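Local coordinates for protein Azi13 (Streptomyces sahachiroi, PDB 5HMB) that probably works as a hotdog-fold thioesterase in the polyketide branch of azinomycin biosynthesis, releasing a naphthoate product from its thioester, at residues 56-68 with 98-112. Residues are numbered along the deposited sequence; the frame is centred on the assembly and turned at random.
Sequences VESVASAAADRWL and ALPVHRGATQQVWSV. With SO4 (sulfate ion), chain C; SO4 (sulfate ion), chain B.
Ala60 packs its CB between two strand residues, 3.7 Å from Val112 CG2 and 3.8 Å from Trp110 CB. One turn back, both methyls of Val56 press on Val112; Val59, just before Ala60, sets CG1 against Ala98 CB on the adjoining strand. A turn further on, Ala63 CB sits over the six-membered ring of Trp110, 3.5 Å from its centroid, a CH-pi contact; Pro100 CA lies over the opposite face, so the indole is sandwiched between helix and strand.

That indole is also held at its edge: Trp110 NE1 donates in the ring plane to Gln108 OE1 (2.9 Å). The extended Gln108 side chain then reaches the helix, where NE2 gives a nearly straight bond to Ala64 O at 3.2 Å, from above the carbonyl plane. Leu68 N, closing the helical turn, donates to the same oxygen from the opposite face.

At the polar edge, with CG anti to the backbone N (chi1 179°), Trp67 swings its indole out to the strand, against Arg103. Arg103 CD stands over the five-membered ring and the guanidinium stacks on the indole, planes 27° apart, while NE and NH2 grip a sulfate, probably from the crystallisation liquor.

This is the hotdog pattern: helix 49-68 lies against the antiparallel sheet, its segment 56-68 running at 133° to strand 107-112, with strands 29-35 and 121-133 adding Ala30 and Val127 to the same interface.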
loop_
_atom_site.group_PDB
_atom_site.type_symbol
_atom_site.label_atom_id
_atom_site.label_comp_id
_atom_site.label_asym_id
_atom_site.label_seq_id
_atom_site.Cartn_x
_atom_site.Cartn_y
_atom_site.Cartn_z
ATOM N N VAL A 56 -0.961 14.328 -3.763
ATOM C CA VAL A 56 -0.603 13.189 -4.603
ATOM C C VAL A 56 -1.796 12.778 -5.469
ATOM O O VAL A 56 -1.676 12.579 -6.686
ATOM C CB VAL A 56 -0.097 12.039 -3.711
ATOM C CG1 VAL A 56 -0.076 10.737 -4.468
ATOM C CG2 VAL A 56 1.309 12.354 -3.172
ATOM N N GLU A 57 -2.972 12.661 -4.852
ATOM C CA GLU A 57 -4.175 12.340 -5.612
ATOM C C GLU A 57 -4.408 13.365 -6.719
ATOM O O GLU A 57 -4.589 13.000 -7.890
ATOM C CB GLU A 57 -5.382 12.246 -4.667
ATOM C CG GLU A 57 -6.622 11.611 -5.350
ATOM C CD GLU A 57 -6.459 10.105 -5.556
ATOM O OE1 GLU A 57 -5.722 9.471 -4.768
ATOM O OE2 GLU A 57 -7.061 9.551 -6.497
ATOM N N SER A 58 -4.354 14.660 -6.377
ATOM C CA SER A 58 -4.618 15.722 -7.356
ATOM C C SER A 58 -3.636 15.676 -8.523
ATOM O O SER A 58 -4.036 15.788 -9.689
ATOM C CB SER A 58 -4.534 17.101 -6.690
ATOM O OG SER A 58 -5.406 17.250 -5.588
ATOM N N VAL A 59 -2.334 15.579 -8.234
ATOM C CA VAL A 59 -1.360 15.700 -9.315
ATOM C C VAL A 59 -1.411 14.468 -10.220
ATOM O O VAL A 59 -1.331 14.575 -11.453
ATOM C CB VAL A 59 0.055 15.958 -8.762
ATOM C CG1 VAL A 59 1.026 16.113 -9.909
ATOM C CG2 VAL A 59 0.086 17.224 -7.886
ATOM N N ALA A 60 -1.562 13.283 -9.635
ATOM C CA ALA A 60 -1.684 12.084 -10.456
ATOM C C ALA A 60 -2.983 12.094 -11.272
ATOM O O ALA A 60 -2.978 11.737 -12.459
ATOM C CB ALA A 60 -1.591 10.838 -9.572
ATOM N N SER A 61 -4.102 12.514 -10.667
ATOM C CA SER A 61 -5.371 12.520 -11.404
ATOM C C SER A 61 -5.311 13.468 -12.586
ATOM O O SER A 61 -5.863 13.173 -13.656
ATOM C CB SER A 61 -6.540 12.927 -10.500
ATOM O OG SER A 61 -6.977 11.859 -9.680
ATOM N N ALA A 62 -4.679 14.631 -12.399
ATOM C CA ALA A 62 -4.513 15.568 -13.505
ATOM C C ALA A 62 -3.782 14.910 -14.658
ATOM O O ALA A 62 -4.185 15.041 -15.818
ATOM C CB ALA A 62 -3.753 16.814 -13.047
ATOM N N ALA A 63 -2.695 14.191 -14.358
ATOM C CA ALA A 63 -1.930 13.556 -15.421
ATOM C C ALA A 63 -2.724 12.428 -16.068
ATOM O O ALA A 63 -2.735 12.300 -17.299
ATOM C CB ALA A 63 -0.602 13.035 -14.889
ATOM N N ALA A 64 -3.389 11.602 -15.252
ATOM C CA ALA A 64 -4.159 10.476 -15.779
ATOM C C ALA A 64 -5.276 10.955 -16.698
ATOM O O ALA A 64 -5.516 10.365 -17.756
ATOM C CB ALA A 64 -4.756 9.659 -14.636
ATOM N N ASP A 65 -5.986 12.001 -16.277
ATOM C CA ASP A 65 -7.049 12.594 -17.077
ATOM C C ASP A 65 -6.508 13.079 -18.415
ATOM O O ASP A 65 -7.065 12.774 -19.476
ATOM C CB ASP A 65 -7.670 13.745 -16.294
ATOM C CG ASP A 65 -9.133 13.911 -16.573
ATOM O OD1 ASP A 65 -9.851 12.886 -16.628
ATOM O OD2 ASP A 65 -9.565 15.069 -16.737
ATOM N N ARG A 66 -5.397 13.819 -18.376
ATOM C CA ARG A 66 -4.782 14.339 -19.592
ATOM C C ARG A 66 -4.281 13.222 -20.501
ATOM O O ARG A 66 -4.275 13.379 -21.729
ATOM C CB ARG A 66 -3.646 15.299 -19.217
ATOM C CG ARG A 66 -2.904 15.936 -20.395
ATOM C CD ARG A 66 -3.818 16.800 -21.276
ATOM N NE ARG A 66 -3.088 17.358 -22.416
ATOM C CZ ARG A 66 -2.939 16.744 -23.590
ATOM N NH1 ARG A 66 -3.477 15.548 -23.796
ATOM N NH2 ARG A 66 -2.250 17.327 -24.563
ATOM N N TRP A 67 -3.882 12.079 -19.937
ATOM C CA TRP A 67 -3.469 10.964 -20.789
ATOM C C TRP A 67 -4.662 10.243 -21.414
ATOM O O TRP A 67 -4.577 9.760 -22.550
ATOM C CB TRP A 67 -2.622 9.966 -19.994
ATOM C CG TRP A 67 -2.190 8.777 -20.826
ATOM C CD1 TRP A 67 -1.086 8.696 -21.635
ATOM C CD2 TRP A 67 -2.871 7.516 -20.948
ATOM N NE1 TRP A 67 -1.042 7.458 -22.246
ATOM C CE2 TRP A 67 -2.122 6.720 -21.840
ATOM C CE3 TRP A 67 -4.031 6.985 -20.385
ATOM C CZ2 TRP A 67 -2.493 5.420 -22.170
ATOM C CZ3 TRP A 67 -4.395 5.704 -20.713
ATOM C CH2 TRP A 67 -3.637 4.936 -21.610
ATOM N N LEU A 68 -5.763 10.106 -20.673
ATOM C CA LEU A 68 -6.927 9.438 -21.236
ATOM C C LEU A 68 -7.624 10.330 -22.258
ATOM O O LEU A 68 -8.167 9.827 -23.248
ATOM C CB LEU A 68 -7.889 9.016 -20.120
ATOM C CG LEU A 68 -8.960 7.978 -20.476
ATOM C CD1 LEU A 68 -8.326 6.670 -20.966
ATOM C CD2 LEU A 68 -9.891 7.715 -19.293
ATOM N N ALA A 98 4.129 13.987 -10.879
ATOM C CA ALA A 98 3.515 12.699 -11.149
ATOM C C ALA A 98 4.139 12.091 -12.394
ATOM O O ALA A 98 4.148 12.720 -13.462
ATOM C CB ALA A 98 2.003 12.856 -11.336
ATOM N N LEU A 99 4.645 10.866 -12.260
ATOM C CA LEU A 99 5.200 10.162 -13.403
ATOM C C LEU A 99 4.475 8.849 -13.623
ATOM O O LEU A 99 4.050 8.198 -12.662
ATOM C CB LEU A 99 6.690 9.878 -13.228
ATOM C CG LEU A 99 7.539 11.141 -13.175
ATOM C CD1 LEU A 99 9.007 10.781 -12.919
ATOM C CD2 LEU A 99 7.352 11.926 -14.472
ATOM N N PRO A 100 4.328 8.427 -14.879
ATOM C CA PRO A 100 3.522 7.240 -15.158
ATOM C C PRO A 100 4.283 5.987 -14.783
ATOM O O PRO A 100 5.489 5.881 -15.009
ATOM C CB PRO A 100 3.279 7.321 -16.672
ATOM C CG PRO A 100 4.505 8.022 -17.185
ATOM C CD PRO A 100 4.928 8.992 -16.104
ATOM N N VAL A 101 3.567 5.043 -14.184
ATOM C CA VAL A 101 4.083 3.705 -13.956
ATOM C C VAL A 101 3.470 2.714 -14.931
ATOM O O VAL A 101 4.186 1.913 -15.529
ATOM C CB VAL A 101 3.832 3.261 -12.497
ATOM C CG1 VAL A 101 4.198 1.794 -12.340
ATOM C CG2 VAL A 101 4.596 4.143 -11.505
ATOM N N HIS A 102 2.147 2.770 -15.092
ATOM C CA HIS A 102 1.412 1.898 -16.011
ATOM C C HIS A 102 0.188 2.643 -16.517
ATOM O O HIS A 102 -0.534 3.248 -15.721
ATOM C CB HIS A 102 0.988 0.610 -15.309
ATOM C CG HIS A 102 -0.015 -0.207 -16.063
ATOM N ND1 HIS A 102 0.347 -1.254 -16.884
ATOM C CD2 HIS A 102 -1.369 -0.157 -16.093
ATOM C CE1 HIS A 102 -0.738 -1.805 -17.399
ATOM N NE2 HIS A 102 -1.793 -1.159 -16.936
ATOM N N ARG A 103 -0.040 2.598 -17.828
ATOM C CA ARG A 103 -1.179 3.271 -18.456
ATOM C C ARG A 103 -1.735 2.303 -19.492
ATOM O O ARG A 103 -1.172 2.163 -20.581
ATOM C CB ARG A 103 -0.763 4.598 -19.080
ATOM C CG ARG A 103 -0.375 5.654 -18.050
ATOM C CD ARG A 103 0.288 6.867 -18.701
ATOM N NE ARG A 103 1.423 6.475 -19.533
ATOM C CZ ARG A 103 2.171 7.320 -20.237
ATOM N NH1 ARG A 103 1.920 8.620 -20.219
ATOM N NH2 ARG A 103 3.172 6.858 -20.972
ATOM N N GLY A 104 -2.813 1.610 -19.137
ATOM C CA GLY A 104 -3.361 0.591 -20.018
ATOM C C GLY A 104 -4.822 0.791 -20.375
ATOM O O GLY A 104 -5.343 1.912 -20.320
ATOM N N ALA A 105 -5.495 -0.298 -20.739
ATOM C CA ALA A 105 -6.884 -0.200 -21.172
ATOM C C ALA A 105 -7.777 0.254 -20.031
ATOM O O ALA A 105 -8.451 1.283 -20.132
ATOM C CB ALA A 105 -7.363 -1.541 -21.725
ATOM N N THR A 106 -7.788 -0.499 -18.930
ATOM C CA THR A 106 -8.701 -0.198 -17.838
ATOM C C THR A 106 -8.053 0.518 -16.656
ATOM O O THR A 106 -8.755 1.251 -15.952
ATOM C CB THR A 106 -9.366 -1.478 -17.339
ATOM O OG1 THR A 106 -8.360 -2.395 -16.908
ATOM C CG2 THR A 106 -10.237 -2.136 -18.485
ATOM N N GLN A 107 -6.752 0.339 -16.412
ATOM C CA GLN A 107 -6.094 0.873 -15.218
ATOM C C GLN A 107 -4.982 1.844 -15.584
ATOM O O GLN A 107 -4.340 1.706 -16.629
ATOM C CB GLN A 107 -5.463 -0.238 -14.375
ATOM C CG GLN A 107 -6.419 -1.276 -13.854
ATOM C CD GLN A 107 -7.197 -0.789 -12.657
ATOM O OE1 GLN A 107 -6.810 -1.041 -11.517
ATOM N NE2 GLN A 107 -8.304 -0.085 -12.904
ATOM N N GLN A 108 -4.734 2.811 -14.686
ATOM C CA GLN A 108 -3.509 3.599 -14.680
ATOM C C GLN A 108 -2.914 3.602 -13.273
ATOM O O GLN A 108 -3.650 3.635 -12.279
ATOM C CB GLN A 108 -3.734 5.053 -15.101
ATOM C CG GLN A 108 -4.355 5.253 -16.479
ATOM C CD GLN A 108 -4.331 6.711 -16.891
ATOM O OE1 GLN A 108 -3.281 7.360 -16.861
ATOM N NE2 GLN A 108 -5.497 7.245 -17.251
ATOM N N VAL A 109 -1.581 3.587 -13.192
ATOM C CA VAL A 109 -0.853 3.827 -11.950
ATOM C C VAL A 109 0.167 4.931 -12.194
ATOM O O VAL A 109 0.928 4.872 -13.165
ATOM C CB VAL A 109 -0.154 2.556 -11.434
ATOM C CG1 VAL A 109 0.652 2.888 -10.180
ATOM C CG2 VAL A 109 -1.166 1.482 -11.142
ATOM N N TRP A 110 0.189 5.926 -11.308
ATOM C CA TRP A 110 1.132 7.030 -11.362
ATOM C C TRP A 110 1.888 7.112 -10.041
ATOM O O TRP A 110 1.369 6.726 -8.994
ATOM C CB TRP A 110 0.425 8.364 -11.630
ATOM C CG TRP A 110 -0.097 8.446 -13.014
ATOM C CD1 TRP A 110 -1.171 7.771 -13.530
ATOM C CD2 TRP A 110 0.448 9.224 -14.084
ATOM N NE1 TRP A 110 -1.332 8.097 -14.863
ATOM C CE2 TRP A 110 -0.348 8.983 -15.225
ATOM C CE3 TRP A 110 1.535 10.103 -14.190
ATOM C CZ2 TRP A 110 -0.092 9.593 -16.459
ATOM C CZ3 TRP A 110 1.787 10.708 -15.414
ATOM C CH2 TRP A 110 0.977 10.448 -16.531
ATOM N N SER A 111 3.117 7.624 -10.102
ATOM C CA SER A 111 3.971 7.829 -8.937
ATOM C C SER A 111 4.230 9.320 -8.782
ATOM O O SER A 111 4.678 9.979 -9.727
ATOM C CB SER A 111 5.291 7.068 -9.091
ATOM O OG SER A 111 6.195 7.393 -8.056
ATOM N N VAL A 112 3.940 9.856 -7.606
ATOM C CA VAL A 112 4.038 11.287 -7.355
ATOM C C VAL A 112 5.070 11.503 -6.262
ATOM O O VAL A 112 4.922 10.971 -5.151
ATOM C CB VAL A 112 2.686 11.889 -6.950
ATOM C CG1 VAL A 112 2.809 13.374 -6.773
ATOM C CG2 VAL A 112 1.625 11.553 -7.978
HETATM S S SO4 C . -4.896 -2.666 -18.074
HETATM O O1 SO4 C . -3.933 -2.856 -19.163
HETATM O O2 SO4 C . -6.274 -2.741 -18.569
HETATM O O3 SO4 C . -4.677 -3.699 -17.070
HETATM O O4 SO4 C . -4.711 -1.342 -17.486
HETATM S S SO4 B . 3.090 3.318 -19.820
HETATM O O1 SO4 B . 2.751 3.869 -21.141
HETATM O O2 SO4 B . 2.302 2.115 -19.536
HETATM O O3 SO4 B . 4.513 2.981 -19.801
HETATM O O4 SO4 B . 2.806 4.291 -18.767
#